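Local coordinates for protein imidazolonepropionase (Unidentified, PDB 2Q09) that hydrolyses a carbon-nitrogen bond of imidazolone-5-propanoate to give N-formimidoyl-L-glutamate in histidine degradation, with an iron(III) ion at its active site, at residues Gly37-Leu42 and Gly365-Gly370; Val135-Ile140 and Pro166-Thr171; Gly370-Phe375 and Val399-Glu404. All blocks are in the same frame, centred on the assembly; numbering follows the deposited sequence.

Interaction 1. Residues Gly37-Leu42 and Gly365-Gly370; sequences GRIHAL and GQLRVG
I39 and V369 meet where an edge strand of the small four-stranded sheet, 38-44, is lined by the glycine-flanked loop 365-370 that follows helix 352-357. The backbone junction is one nearly straight bond: G370 N donates to I39 O at 2.9 Å with an N-H...O angle of 175°. The same oxygen also receives a CA-H contact from V369. Just before it, I39 N pairs with M371, so this edge of the strand is held through both polar groups of one residue. G370 suits its place because its positive phi (101°) would jam a CB against the preceding carbonyl.

R38 adds a side-chain clasp. With CG anti to the carbonyl carbon (chi1 -63°) and the chain extended as far as NE, the guanidinium reaches over to G370 O, where NH1 donates at 2.9 Å in the carbonyl plane, although the oxygen is tilted from the guanidinium plane. NH1 has a second acceptor in Q363.

The apolar part follows from I39 toward L42. I39 CD1 rests 3.4 Å from R368 O and also covers the backbone of L367, whose side chain continues toward V64 and P66. L42 CD1 comes within 3.2 Å of L367 O. Branched V369 fits its CG2 against A41 CA at 3.6 Å, beside the classic beta bulge that H40 and A41 form opposite G33. R368 turns from the strand, and its NE bonds Q366 OE1, which also accepts from S19 N.

The loop is bent by an inverse gamma turn at L367. Joining an N-terminal strand to a C-terminal loop in this way is consistent with the small beta domain that many amidohydrolases build from both ends of the chain beside the TIM barrel.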
ATOM      1  N   GLY A  37      12.637 -19.820  -3.696  1.00 35.80           N
ATOM      2  CA  GLY A  37      11.981 -18.528  -3.566  1.00 34.47           C
ATOM      3  C   GLY A  37      12.715 -17.415  -2.839  1.00 33.00           C
ATOM      4  O   GLY A  37      12.143 -16.352  -2.617  1.00 31.01           O
ATOM      5  N   ARG A  38      13.973 -17.639  -2.469  1.00 32.38           N
ATOM      6  CA  ARG A  38      14.734 -16.623  -1.761  1.00 32.38           C
ATOM      7  C   ARG A  38      16.070 -16.308  -2.405  1.00 32.55           C
ATOM      8  O   ARG A  38      16.604 -17.101  -3.182  1.00 30.56           O
ATOM      9  CB  ARG A  38      14.985 -17.062  -0.320  1.00 33.79           C
ATOM     10  CG  ARG A  38      13.728 -17.221   0.503  1.00 35.80           C
ATOM     11  CD  ARG A  38      14.057 -17.542   1.943  1.00 37.12           C
ATOM     12  NE  ARG A  38      12.842 -17.683   2.739  1.00 38.22           N
ATOM     13  CZ  ARG A  38      12.246 -16.693   3.394  1.00 39.50           C
ATOM     14  NH1 ARG A  38      12.753 -15.469   3.370  1.00 40.04           N
ATOM     15  NH2 ARG A  38      11.121 -16.925   4.054  1.00 39.87           N
ATOM     16  N   ILE A  39      16.599 -15.131  -2.080  1.00 31.67           N
ATOM     17  CA  ILE A  39      17.893 -14.725  -2.596  1.00 32.20           C
ATOM     18  C   ILE A  39      18.892 -15.597  -1.840  1.00 33.95           C
ATOM     19  O   ILE A  39      19.030 -15.489  -0.614  1.00 33.10           O
ATOM     20  CB  ILE A  39      18.174 -13.241  -2.309  1.00 31.06           C
ATOM     21  CG1 ILE A  39      17.048 -12.381  -2.896  1.00 31.32           C
ATOM     22  CG2 ILE A  39      19.504 -12.835  -2.954  1.00 30.29           C
ATOM     23  CD1 ILE A  39      17.128 -10.916  -2.518  1.00 31.12           C
ATOM     24  N   HIS A  40      19.565 -16.471  -2.575  1.00 35.94           N
ATOM     25  CA  HIS A  40      20.520 -17.393  -1.980  1.00 38.19           C
ATOM     26  C   HIS A  40      21.929 -16.830  -1.924  1.00 38.13           C
ATOM     27  O   HIS A  40      22.698 -17.138  -1.014  1.00 38.76           O
ATOM     28  CB  HIS A  40      20.521 -18.699  -2.767  1.00 39.57           C
ATOM     29  CG  HIS A  40      21.150 -19.839  -2.037  1.00 42.77           C
ATOM     30  ND1 HIS A  40      20.701 -20.272  -0.807  1.00 43.66           N
ATOM     31  CD2 HIS A  40      22.193 -20.641  -2.362  1.00 43.23           C
ATOM     32  CE1 HIS A  40      21.440 -21.293  -0.405  1.00 44.12           C
ATOM     33  NE2 HIS A  40      22.353 -21.535  -1.329  1.00 44.74           N
ATOM     34  N   ALA A  41      22.271 -16.002  -2.903  1.00 37.71           N
ATOM     35  CA  ALA A  41      23.598 -15.409  -2.939  1.00 36.69           C
ATOM     36  C   ALA A  41      23.692 -14.169  -3.821  1.00 36.25           C
ATOM     37  O   ALA A  41      22.987 -14.039  -4.824  1.00 35.55           O
ATOM     38  CB  ALA A  41      24.613 -16.445  -3.405  1.00 37.00           C
ATOM     39  N   LEU A  42      24.571 -13.261  -3.410  1.00 35.51           N
ATOM     40  CA  LEU A  42      24.851 -12.023  -4.124  1.00 37.11           C
ATOM     41  C   LEU A  42      26.362 -11.903  -4.156  1.00 36.97           C
ATOM     42  O   LEU A  42      26.991 -11.550  -3.160  1.00 38.55           O
ATOM     43  CB  LEU A  42      24.249 -10.828  -3.396  1.00 36.92           C
ATOM     44  CG  LEU A  42      22.879 -10.383  -3.895  1.00 38.52           C
ATOM     45  CD1 LEU A  42      22.348  -9.274  -3.001  1.00 40.65           C
ATOM     46  CD2 LEU A  42      23.007  -9.902  -5.340  1.00 37.40           C
ATOM     47  N   GLY A 365      11.609  -5.996   0.398  1.00 27.00           N
ATOM     48  CA  GLY A 365      12.081  -4.628   0.335  1.00 25.51           C
ATOM     49  C   GLY A 365      13.562  -4.366   0.171  1.00 25.85           C
ATOM     50  O   GLY A 365      13.950  -3.207  -0.023  1.00 25.23           O
ATOM     51  N   GLN A 366      14.388  -5.409   0.256  1.00 24.58           N
ATOM     52  CA  GLN A 366      15.834  -5.234   0.113  1.00 25.70           C
ATOM     53  C   GLN A 366      16.457  -6.411  -0.623  1.00 24.34           C
ATOM     54  O   GLN A 366      15.959  -7.532  -0.549  1.00 24.94           O
ATOM     55  CB  GLN A 366      16.495  -5.123   1.485  1.00 25.33           C
ATOM     56  CG  GLN A 366      15.929  -4.041   2.384  1.00 24.88           C
ATOM     57  CD  GLN A 366      16.580  -4.043   3.749  1.00 24.56           C
ATOM     58  OE1 GLN A 366      17.802  -3.906   3.866  1.00 26.10           O
ATOM     59  NE2 GLN A 366      15.773  -4.205   4.791  1.00 23.83           N
ATOM     60  N   LEU A 367      17.547  -6.154  -1.338  1.00 25.08           N
ATOM     61  CA  LEU A 367      18.238  -7.219  -2.049  1.00 25.39           C
ATOM     62  C   LEU A 367      19.314  -7.742  -1.102  1.00 26.92           C
ATOM     63  O   LEU A 367      20.486  -7.365  -1.184  1.00 25.68           O
ATOM     64  CB  LEU A 367      18.870  -6.706  -3.353  1.00 23.55           C
ATOM     65  CG  LEU A 367      17.931  -6.123  -4.422  1.00 23.32           C
ATOM     66  CD1 LEU A 367      18.727  -5.903  -5.704  1.00 22.27           C
ATOM     67  CD2 LEU A 367      16.769  -7.064  -4.697  1.00 22.55           C
ATOM     68  N   ARG A 368      18.886  -8.588  -0.170  1.00 27.91           N
ATOM     69  CA  ARG A 368      19.782  -9.197   0.802  1.00 30.04           C
ATOM     70  C   ARG A 368      19.628 -10.706   0.777  1.00 30.19           C
ATOM     71  O   ARG A 368      18.537 -11.227   0.558  1.00 28.93           O
ATOM     72  CB  ARG A 368      19.439  -8.766   2.218  1.00 31.15           C
ATOM     73  CG  ARG A 368      19.590  -7.318   2.561  1.00 34.02           C
ATOM     74  CD  ARG A 368      19.517  -7.223   4.068  1.00 36.39           C
ATOM     75  NE  ARG A 368      19.614  -5.862   4.567  1.00 38.26           N
ATOM     76  CZ  ARG A 368      20.257  -5.533   5.679  1.00 39.49           C
ATOM     77  NH1 ARG A 368      20.865  -6.474   6.390  1.00 41.08           N
ATOM     78  NH2 ARG A 368      20.291  -4.274   6.083  1.00 39.57           N
ATOM     79  N   VAL A 369      20.720 -11.407   1.048  1.00 30.57           N
ATOM     80  CA  VAL A 369      20.675 -12.859   1.100  1.00 30.98           C
ATOM     81  C   VAL A 369      19.728 -13.264   2.217  1.00 29.62           C
ATOM     82  O   VAL A 369      19.754 -12.693   3.299  1.00 30.37           O
ATOM     83  CB  VAL A 369      22.079 -13.441   1.364  1.00 31.86           C
ATOM     84  CG1 VAL A 369      21.973 -14.836   1.973  1.00 34.47           C
ATOM     85  CG2 VAL A 369      22.852 -13.495   0.062  1.00 31.69           C
ATOM     86  N   GLY A 370      18.873 -14.238   1.942  1.00 30.64           N
ATOM     87  CA  GLY A 370      17.930 -14.691   2.949  1.00 30.76           C
ATOM     88  C   GLY A 370      16.517 -14.146   2.791  1.00 31.64           C
ATOM     89  O   GLY A 370      15.563 -14.734   3.302  1.00 30.41           O
TER

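Interaction 2. Residues Val135-Ile140 and Pro166-Thr171; sequences VTTVEI and PIRVKT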
ATOM      1  N   VAL A 135       5.195  -3.422  -9.412  1.00 18.60           N
ATOM      2  CA  VAL A 135       4.676  -3.703  -8.072  1.00 19.56           C
ATOM      3  C   VAL A 135       4.562  -5.218  -7.886  1.00 19.55           C
ATOM      4  O   VAL A 135       3.908  -5.897  -8.677  1.00 21.41           O
ATOM      5  CB  VAL A 135       3.293  -3.062  -7.852  1.00 20.92           C
ATOM      6  CG1 VAL A 135       2.758  -3.437  -6.467  1.00 18.35           C
ATOM      7  CG2 VAL A 135       3.400  -1.531  -7.965  1.00 20.49           C
ATOM      8  N   THR A 136       5.202  -5.745  -6.848  1.00 19.62           N
ATOM      9  CA  THR A 136       5.180  -7.185  -6.601  1.00 20.90           C
ATOM     10  C   THR A 136       4.396  -7.557  -5.350  1.00 20.75           C
ATOM     11  O   THR A 136       4.089  -8.727  -5.128  1.00 21.46           O
ATOM     12  CB  THR A 136       6.612  -7.741  -6.514  1.00 21.18           C
ATOM     13  OG1 THR A 136       7.374  -6.957  -5.590  1.00 22.56           O
ATOM     14  CG2 THR A 136       7.271  -7.694  -7.889  1.00 21.56           C
ATOM     15  N   THR A 137       4.080  -6.559  -4.532  1.00 20.67           N
ATOM     16  CA  THR A 137       3.274  -6.759  -3.329  1.00 21.36           C
ATOM     17  C   THR A 137       2.332  -5.566  -3.219  1.00 21.78           C
ATOM     18  O   THR A 137       2.774  -4.411  -3.257  1.00 20.80           O
ATOM     19  CB  THR A 137       4.120  -6.815  -2.036  1.00 21.39           C
ATOM     20  OG1 THR A 137       4.951  -7.980  -2.046  1.00 23.66           O
ATOM     21  CG2 THR A 137       3.204  -6.866  -0.810  1.00 20.24           C
ATOM     22  N   VAL A 138       1.038  -5.836  -3.106  1.00 19.54           N
ATOM     23  CA  VAL A 138       0.056  -4.766  -2.985  1.00 20.18           C
ATOM     24  C   VAL A 138      -0.871  -5.043  -1.808  1.00 21.67           C
ATOM     25  O   VAL A 138      -1.224  -6.189  -1.545  1.00 21.44           O
ATOM     26  CB  VAL A 138      -0.794  -4.618  -4.284  1.00 19.26           C
ATOM     27  CG1 VAL A 138      -1.533  -5.929  -4.594  1.00 19.05           C
ATOM     28  CG2 VAL A 138      -1.799  -3.485  -4.127  1.00 20.00           C
ATOM     29  N   GLU A 139      -1.233  -3.988  -1.083  1.00 22.03           N
ATOM     30  CA  GLU A 139      -2.147  -4.104   0.047  1.00 21.27           C
ATOM     31  C   GLU A 139      -3.517  -3.641  -0.452  1.00 22.80           C
ATOM     32  O   GLU A 139      -3.627  -2.584  -1.088  1.00 21.78           O
ATOM     33  CB  GLU A 139      -1.695  -3.202   1.196  1.00 21.77           C
ATOM     34  CG  GLU A 139      -2.547  -3.337   2.469  1.00 21.99           C
ATOM     35  CD  GLU A 139      -3.477  -2.149   2.697  1.00 25.37           C
ATOM     36  OE1 GLU A 139      -3.787  -1.415   1.726  1.00 25.31           O
ATOM     37  OE2 GLU A 139      -3.906  -1.955   3.856  1.00 26.83           O
ATOM     38  N   ILE A 140      -4.550  -4.433  -0.176  1.00 21.57           N
ATOM     39  CA  ILE A 140      -5.904  -4.104  -0.605  1.00 20.44           C
ATOM     40  C   ILE A 140      -6.848  -4.102   0.594  1.00 22.23           C
ATOM     41  O   ILE A 140      -6.893  -5.063   1.368  1.00 21.65           O
ATOM     42  CB  ILE A 140      -6.403  -5.108  -1.665  1.00 20.97           C
ATOM     43  CG1 ILE A 140      -5.451  -5.102  -2.866  1.00 18.64           C
ATOM     44  CG2 ILE A 140      -7.821  -4.742  -2.109  1.00 20.73           C
ATOM     45  CD1 ILE A 140      -5.803  -6.135  -3.947  1.00 22.29           C
ATOM     46  N   PRO A 166       0.509 -12.993 -10.655  1.00 25.86           N
ATOM     47  CA  PRO A 166       1.837 -13.117 -10.044  1.00 26.32           C
ATOM     48  C   PRO A 166       2.162 -11.887  -9.194  1.00 25.34           C
ATOM     49  O   PRO A 166       3.015 -11.072  -9.555  1.00 26.40           O
ATOM     50  CB  PRO A 166       2.751 -13.247 -11.257  1.00 25.43           C
ATOM     51  CG  PRO A 166       2.100 -12.315 -12.247  1.00 26.66           C
ATOM     52  CD  PRO A 166       0.614 -12.649 -12.087  1.00 27.30           C
ATOM     53  N   ILE A 167       1.483 -11.773  -8.058  1.00 24.81           N
ATOM     54  CA  ILE A 167       1.674 -10.626  -7.179  1.00 24.49           C
ATOM     55  C   ILE A 167       1.234 -11.005  -5.763  1.00 24.26           C
ATOM     56  O   ILE A 167       0.265 -11.747  -5.592  1.00 23.52           O
ATOM     57  CB  ILE A 167       0.839  -9.424  -7.733  1.00 25.13           C
ATOM     58  CG1 ILE A 167       1.341  -8.090  -7.178  1.00 26.38           C
ATOM     59  CG2 ILE A 167      -0.642  -9.638  -7.447  1.00 24.53           C
ATOM     60  CD1 ILE A 167       1.071  -7.869  -5.725  1.00 32.86           C
ATOM     61  N   ARG A 168       1.949 -10.513  -4.755  1.00 23.08           N
ATOM     62  CA  ARG A 168       1.600 -10.806  -3.369  1.00 22.45           C
ATOM     63  C   ARG A 168       0.540  -9.814  -2.897  1.00 23.16           C
ATOM     64  O   ARG A 168       0.652  -8.606  -3.130  1.00 23.31           O
ATOM     65  CB  ARG A 168       2.830 -10.711  -2.464  1.00 22.20           C
ATOM     66  CG  ARG A 168       3.945 -11.685  -2.822  1.00 24.20           C
ATOM     67  CD  ARG A 168       5.171 -11.449  -1.943  1.00 25.78           C
ATOM     68  NE  ARG A 168       6.337 -12.204  -2.402  1.00 26.42           N
ATOM     69  CZ  ARG A 168       6.559 -13.488  -2.142  1.00 28.31           C
ATOM     70  NH1 ARG A 168       5.692 -14.186  -1.411  1.00 27.61           N
ATOM     71  NH2 ARG A 168       7.650 -14.080  -2.619  1.00 25.94           N
ATOM     72  N   VAL A 169      -0.490 -10.323  -2.236  1.00 21.53           N
ATOM     73  CA  VAL A 169      -1.555  -9.462  -1.748  1.00 21.27           C
ATOM     74  C   VAL A 169      -1.695  -9.542  -0.241  1.00 22.43           C
ATOM     75  O   VAL A 169      -1.757 -10.631   0.324  1.00 23.51           O
ATOM     76  CB  VAL A 169      -2.920  -9.836  -2.377  1.00 22.15           C
ATOM     77  CG1 VAL A 169      -4.022  -8.957  -1.803  1.00 19.60           C
ATOM     78  CG2 VAL A 169      -2.854  -9.696  -3.892  1.00 20.46           C
ATOM     79  N   LYS A 170      -1.728  -8.386   0.407  1.00 22.35           N
ATOM     80  CA  LYS A 170      -1.927  -8.324   1.846  1.00 22.64           C
ATOM     81  C   LYS A 170      -3.326  -7.732   1.970  1.00 23.49           C
ATOM     82  O   LYS A 170      -3.644  -6.729   1.318  1.00 23.83           O
ATOM     83  CB  LYS A 170      -0.907  -7.393   2.502  1.00 25.70           C
ATOM     84  CG  LYS A 170       0.550  -7.801   2.273  1.00 27.53           C
ATOM     85  CD  LYS A 170       0.878  -9.166   2.862  1.00 30.77           C
ATOM     86  CE  LYS A 170       0.833  -9.164   4.383  1.00 33.81           C
ATOM     87  NZ  LYS A 170       1.337 -10.448   4.932  1.00 36.90           N
ATOM     88  N   THR A 171      -4.170  -8.348   2.787  1.00 22.19           N
ATOM     89  CA  THR A 171      -5.528  -7.848   2.942  1.00 22.23           C
ATOM     90  C   THR A 171      -5.700  -7.060   4.222  1.00 22.98           C
ATOM     91  O   THR A 171      -5.060  -7.350   5.233  1.00 21.99           O
ATOM     92  CB  THR A 171      -6.547  -9.000   2.940  1.00 22.63           C
ATOM     93  OG1 THR A 171      -6.247  -9.901   4.014  1.00 23.18           O
ATOM     94  CG2 THR A 171      -6.489  -9.756   1.613  1.00 21.43           C
TER
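I167 leads into the parallel pairing by laying its side chain against the neighbouring strand. CG1 anti to the backbone N (chi1 -160°) swings CD1 over one face of the T136-T137 peptide and onto V138 CG1, a tight 3.4 Å contact made at about a right angle. R168 then joins the ladder through both backbone polar groups, which straddle T137: N donates to T136 O at 2.8 Å, and O accepts from V138 N at 2.8 Å. Its extended stem passes T137, with CD 3.5 Å from OG1, and carries the guanidinium on to a salt bridge with D374. Replacing T137 by an alanine removes OG1 and CG2, which would probably open a gap beside the stems of R168 and K170, the former less closely supported there. V169 faces the other way, its CG1 meeting I140 CD1 at 4.0 Å and its CG2 approaching V138 CG1, while its CA-H points at V138 O. K170 repeats the pattern of R168: N donates to V138 O at 3.0 Å and O accepts from I140 N at 2.9 Å. NZ of its bent chain forms a salt bridge with E360, and E139 CG lies against the K170 carbonyl oxygen. T171 closes the run with a CA-H contact to I140 O and a hydroxyl bonded to L207 O.

These are neighbouring strands of the TIM barrel, inclined by 23°. E139 OE2 hydrogen-bonds T172 OG1 and makes salt bridges with K141 and K240, close to the metal ligand H72. On the opposite face, I167 and V138 pack on helix 116-133, and I140 and T171 on helix 148-164, the crossover helix; strand 63-73 borders strand 135-141 on its far edge.

Interaction 3. Residues Gly370-Phe375 and Val399-Glu404; sequences GMLADF and VVNGEE
D374 grips the turn 400-403 through its carboxylate: N401 N donates to OD1 at 2.7 Å, nearly straight at 169° and almost in line with the C-O bond. CG stands anti to the carbonyl carbon (chi1 -75°), which brings OD1 back toward the hairpin although the CB leads away from it. The other oxygen, OD2, takes the salt bridge from R168, so both carboxylate oxygens have donors.

The next amide of the turn is also taken up. G402 N donates to A373 O at 3.0 Å, and A373 CB sits close to the same glycine backbone, a place that suits a small side chain. V400 and E403 close the type I' turn with mutual backbone bonds, V400 N to E403 O and E403 N to V400 O. N401 and G402 both have positive phi, as this turn requires, and asparagine and glycine are the residues that tolerate it readily.

Further along, F375 and V399 form an antiparallel hydrogen-bonded pair. V399 N donates to F375 O at 2.9 Å, while the return bond from F375 N to V399 O, also 2.9 Å, is more bent (136°). V399 O gains a CA-H contact from D374 at 3.1 Å. Beside this pair, V399 CB lies over the face of the F375 ring, 3.8 Å from its centroid, a CH-pi contact, and W9 meets the ring edge-to-face.

Backbone amides that a tight turn would leave without acceptors are thus satisfied by a carbonyl and a carboxylate. Because D374 shares its charge between the turn and R168, it is likely to remain ionised, tying the hairpin to the barrel electrostatically.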
ATOM      1  N   GLY A 370      18.873 -14.238   1.942  1.00 30.64           N
ATOM      2  CA  GLY A 370      17.930 -14.691   2.949  1.00 30.76           C
ATOM      3  C   GLY A 370      16.517 -14.146   2.791  1.00 31.64           C
ATOM      4  O   GLY A 370      15.563 -14.734   3.302  1.00 30.41           O
HETATM    5  N   MSE A 371      16.367 -13.024   2.091  1.00 30.58           N
HETATM    6  CA  MSE A 371      15.037 -12.450   1.887  1.00 30.71           C
HETATM    7  C   MSE A 371      14.393 -13.012   0.623  1.00 28.25           C
HETATM    8  O   MSE A 371      15.078 -13.591  -0.217  1.00 28.31           O
HETATM    9  CB  MSE A 371      15.125 -10.923   1.818  1.00 31.80           C
HETATM   10  CG  MSE A 371      15.531 -10.308   3.145  1.00 35.73           C
HETATM   11 SE   MSE A 371      15.393  -8.374   3.153  1.00 39.97          SE
HETATM   12  CE  MSE A 371      13.577  -8.208   3.724  1.00 39.91           C
ATOM     13  N   LEU A 372      13.080 -12.836   0.487  1.00 27.24           N
ATOM     14  CA  LEU A 372      12.363 -13.357  -0.672  1.00 26.19           C
ATOM     15  C   LEU A 372      12.893 -12.786  -1.979  1.00 26.23           C
ATOM     16  O   LEU A 372      13.297 -11.616  -2.044  1.00 25.57           O
ATOM     17  CB  LEU A 372      10.863 -13.081  -0.531  1.00 25.67           C
ATOM     18  CG  LEU A 372      10.199 -13.827   0.636  1.00 27.15           C
ATOM     19  CD1 LEU A 372       8.811 -13.253   0.902  1.00 25.53           C
ATOM     20  CD2 LEU A 372      10.123 -15.325   0.320  1.00 27.08           C
ATOM     21  N   ALA A 373      12.882 -13.613  -3.021  1.00 24.62           N
ATOM     22  CA  ALA A 373      13.388 -13.206  -4.323  1.00 24.35           C
ATOM     23  C   ALA A 373      12.367 -12.436  -5.158  1.00 23.94           C
ATOM     24  O   ALA A 373      11.890 -12.932  -6.185  1.00 23.68           O
ATOM     25  CB  ALA A 373      13.884 -14.430  -5.098  1.00 26.53           C
ATOM     26  N   ASP A 374      12.041 -11.232  -4.700  1.00 24.63           N
ATOM     27  CA  ASP A 374      11.105 -10.353  -5.395  1.00 24.41           C
ATOM     28  C   ASP A 374      11.953  -9.190  -5.889  1.00 23.64           C
ATOM     29  O   ASP A 374      12.260  -8.271  -5.126  1.00 25.96           O
ATOM     30  CB  ASP A 374      10.025  -9.846  -4.432  1.00 24.16           C
ATOM     31  CG  ASP A 374       8.991 -10.903  -4.101  1.00 26.35           C
ATOM     32  OD1 ASP A 374       9.220 -12.088  -4.428  1.00 26.05           O
ATOM     33  OD2 ASP A 374       7.948 -10.544  -3.508  1.00 25.86           O
ATOM     34  N   PHE A 375      12.352  -9.237  -7.153  1.00 23.35           N
ATOM     35  CA  PHE A 375      13.180  -8.170  -7.689  1.00 22.80           C
ATOM     36  C   PHE A 375      12.842  -7.843  -9.131  1.00 23.38           C
ATOM     37  O   PHE A 375      12.119  -8.595  -9.805  1.00 22.68           O
ATOM     38  CB  PHE A 375      14.666  -8.527  -7.539  1.00 23.09           C
ATOM     39  CG  PHE A 375      15.064  -9.812  -8.202  1.00 24.24           C
ATOM     40  CD1 PHE A 375      15.411  -9.848  -9.548  1.00 23.97           C
ATOM     41  CD2 PHE A 375      15.106 -10.993  -7.469  1.00 23.42           C
ATOM     42  CE1 PHE A 375      15.811 -11.041 -10.153  1.00 24.15           C
ATOM     43  CE2 PHE A 375      15.502 -12.191  -8.058  1.00 24.02           C
ATOM     44  CZ  PHE A 375      15.852 -12.218  -9.405  1.00 25.08           C
ATOM     45  N   VAL A 399      10.651 -10.605 -11.271  1.00 25.09           N
ATOM     46  CA  VAL A 399      10.734 -11.840 -10.512  1.00 24.15           C
ATOM     47  C   VAL A 399      10.019 -11.787  -9.173  1.00 24.74           C
ATOM     48  O   VAL A 399      10.243 -10.879  -8.369  1.00 22.91           O
ATOM     49  CB  VAL A 399      12.210 -12.221 -10.277  1.00 23.89           C
ATOM     50  CG1 VAL A 399      12.301 -13.469  -9.408  1.00 25.28           C
ATOM     51  CG2 VAL A 399      12.894 -12.455 -11.606  1.00 25.02           C
ATOM     52  N   VAL A 400       9.154 -12.774  -8.943  1.00 23.80           N
ATOM     53  CA  VAL A 400       8.406 -12.875  -7.700  1.00 25.37           C
ATOM     54  C   VAL A 400       8.604 -14.292  -7.162  1.00 27.79           C
ATOM     55  O   VAL A 400       8.349 -15.273  -7.862  1.00 28.46           O
ATOM     56  CB  VAL A 400       6.903 -12.591  -7.933  1.00 25.95           C
ATOM     57  CG1 VAL A 400       6.123 -12.794  -6.652  1.00 26.47           C
ATOM     58  CG2 VAL A 400       6.727 -11.159  -8.447  1.00 26.53           C
ATOM     59  N   ASN A 401       9.072 -14.384  -5.924  1.00 28.80           N
ATOM     60  CA  ASN A 401       9.345 -15.658  -5.272  1.00 31.09           C
ATOM     61  C   ASN A 401      10.324 -16.489  -6.095  1.00 32.15           C
ATOM     62  O   ASN A 401      10.223 -17.714  -6.159  1.00 32.74           O
ATOM     63  CB  ASN A 401       8.056 -16.448  -5.048  1.00 31.65           C
ATOM     64  CG  ASN A 401       8.184 -17.450  -3.911  1.00 33.31           C
ATOM     65  OD1 ASN A 401       8.103 -18.663  -4.112  1.00 34.42           O
ATOM     66  ND2 ASN A 401       8.401 -16.938  -2.706  1.00 30.05           N
ATOM     67  N   GLY A 402      11.263 -15.803  -6.738  1.00 32.70           N
ATOM     68  CA  GLY A 402      12.263 -16.483  -7.540  1.00 33.32           C
ATOM     69  C   GLY A 402      11.853 -16.903  -8.936  1.00 33.95           C
ATOM     70  O   GLY A 402      12.644 -17.519  -9.646  1.00 34.33           O
ATOM     71  N   GLU A 403      10.628 -16.590  -9.355  1.00 34.40           N
ATOM     72  CA  GLU A 403      10.198 -16.987 -10.692  1.00 34.85           C
ATOM     73  C   GLU A 403       9.858 -15.819 -11.606  1.00 33.64           C
ATOM     74  O   GLU A 403       9.232 -14.848 -11.183  1.00 32.73           O
ATOM     75  CB  GLU A 403       8.995 -17.930 -10.608  1.00 38.26           C
ATOM     76  CG  GLU A 403       9.285 -19.212  -9.862  1.00 44.38           C
ATOM     77  CD  GLU A 403       8.570 -20.399 -10.459  1.00 48.25           C
ATOM     78  OE1 GLU A 403       8.859 -20.737 -11.625  1.00 51.26           O
ATOM     79  OE2 GLU A 403       7.722 -20.992  -9.764  1.00 51.16           O
ATOM     80  N   GLU A 404      10.279 -15.930 -12.865  1.00 32.90           N
ATOM     81  CA  GLU A 404      10.015 -14.899 -13.863  1.00 33.12           C
ATOM     82  C   GLU A 404       8.510 -14.788 -14.072  1.00 33.35           C
ATOM     83  O   GLU A 404       7.809 -15.798 -14.116  1.00 33.48           O
ATOM     84  CB  GLU A 404      10.701 -15.257 -15.183  1.00 33.74           C
ATOM     85  CG  GLU A 404      10.385 -14.302 -16.325  1.00 36.60           C
ATOM     86  CD  GLU A 404      10.874 -12.891 -16.055  1.00 39.82           C
ATOM     87  OE1 GLU A 404      12.096 -12.660 -16.098  1.00 38.25           O
ATOM     88  OE2 GLU A 404      10.030 -12.011 -15.791  1.00 40.20           O
TER

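How the interactions relate
Interaction 2 is the core contact, a regular parallel strand pair of the barrel close to the metal site, whereas interactions 1 and 3 lie away from the annotated sites: interaction 1 is on the edge of the small sheet, interaction 3 between that sheet and the barrel strands. Of these, interaction 1 is the more exposed and relies on a few bonds and apolar edges; interaction 3 is buried and uses a carboxylate and a turn. They share G370 and run on without a break, with 37-39 also bonded to 371-373. Interactions 2 and 3 touch through the R168-D374 salt bridge and through T136 against V400, so the barrel strand and the hairpin hold together. Interactions 1 and 2 do not touch.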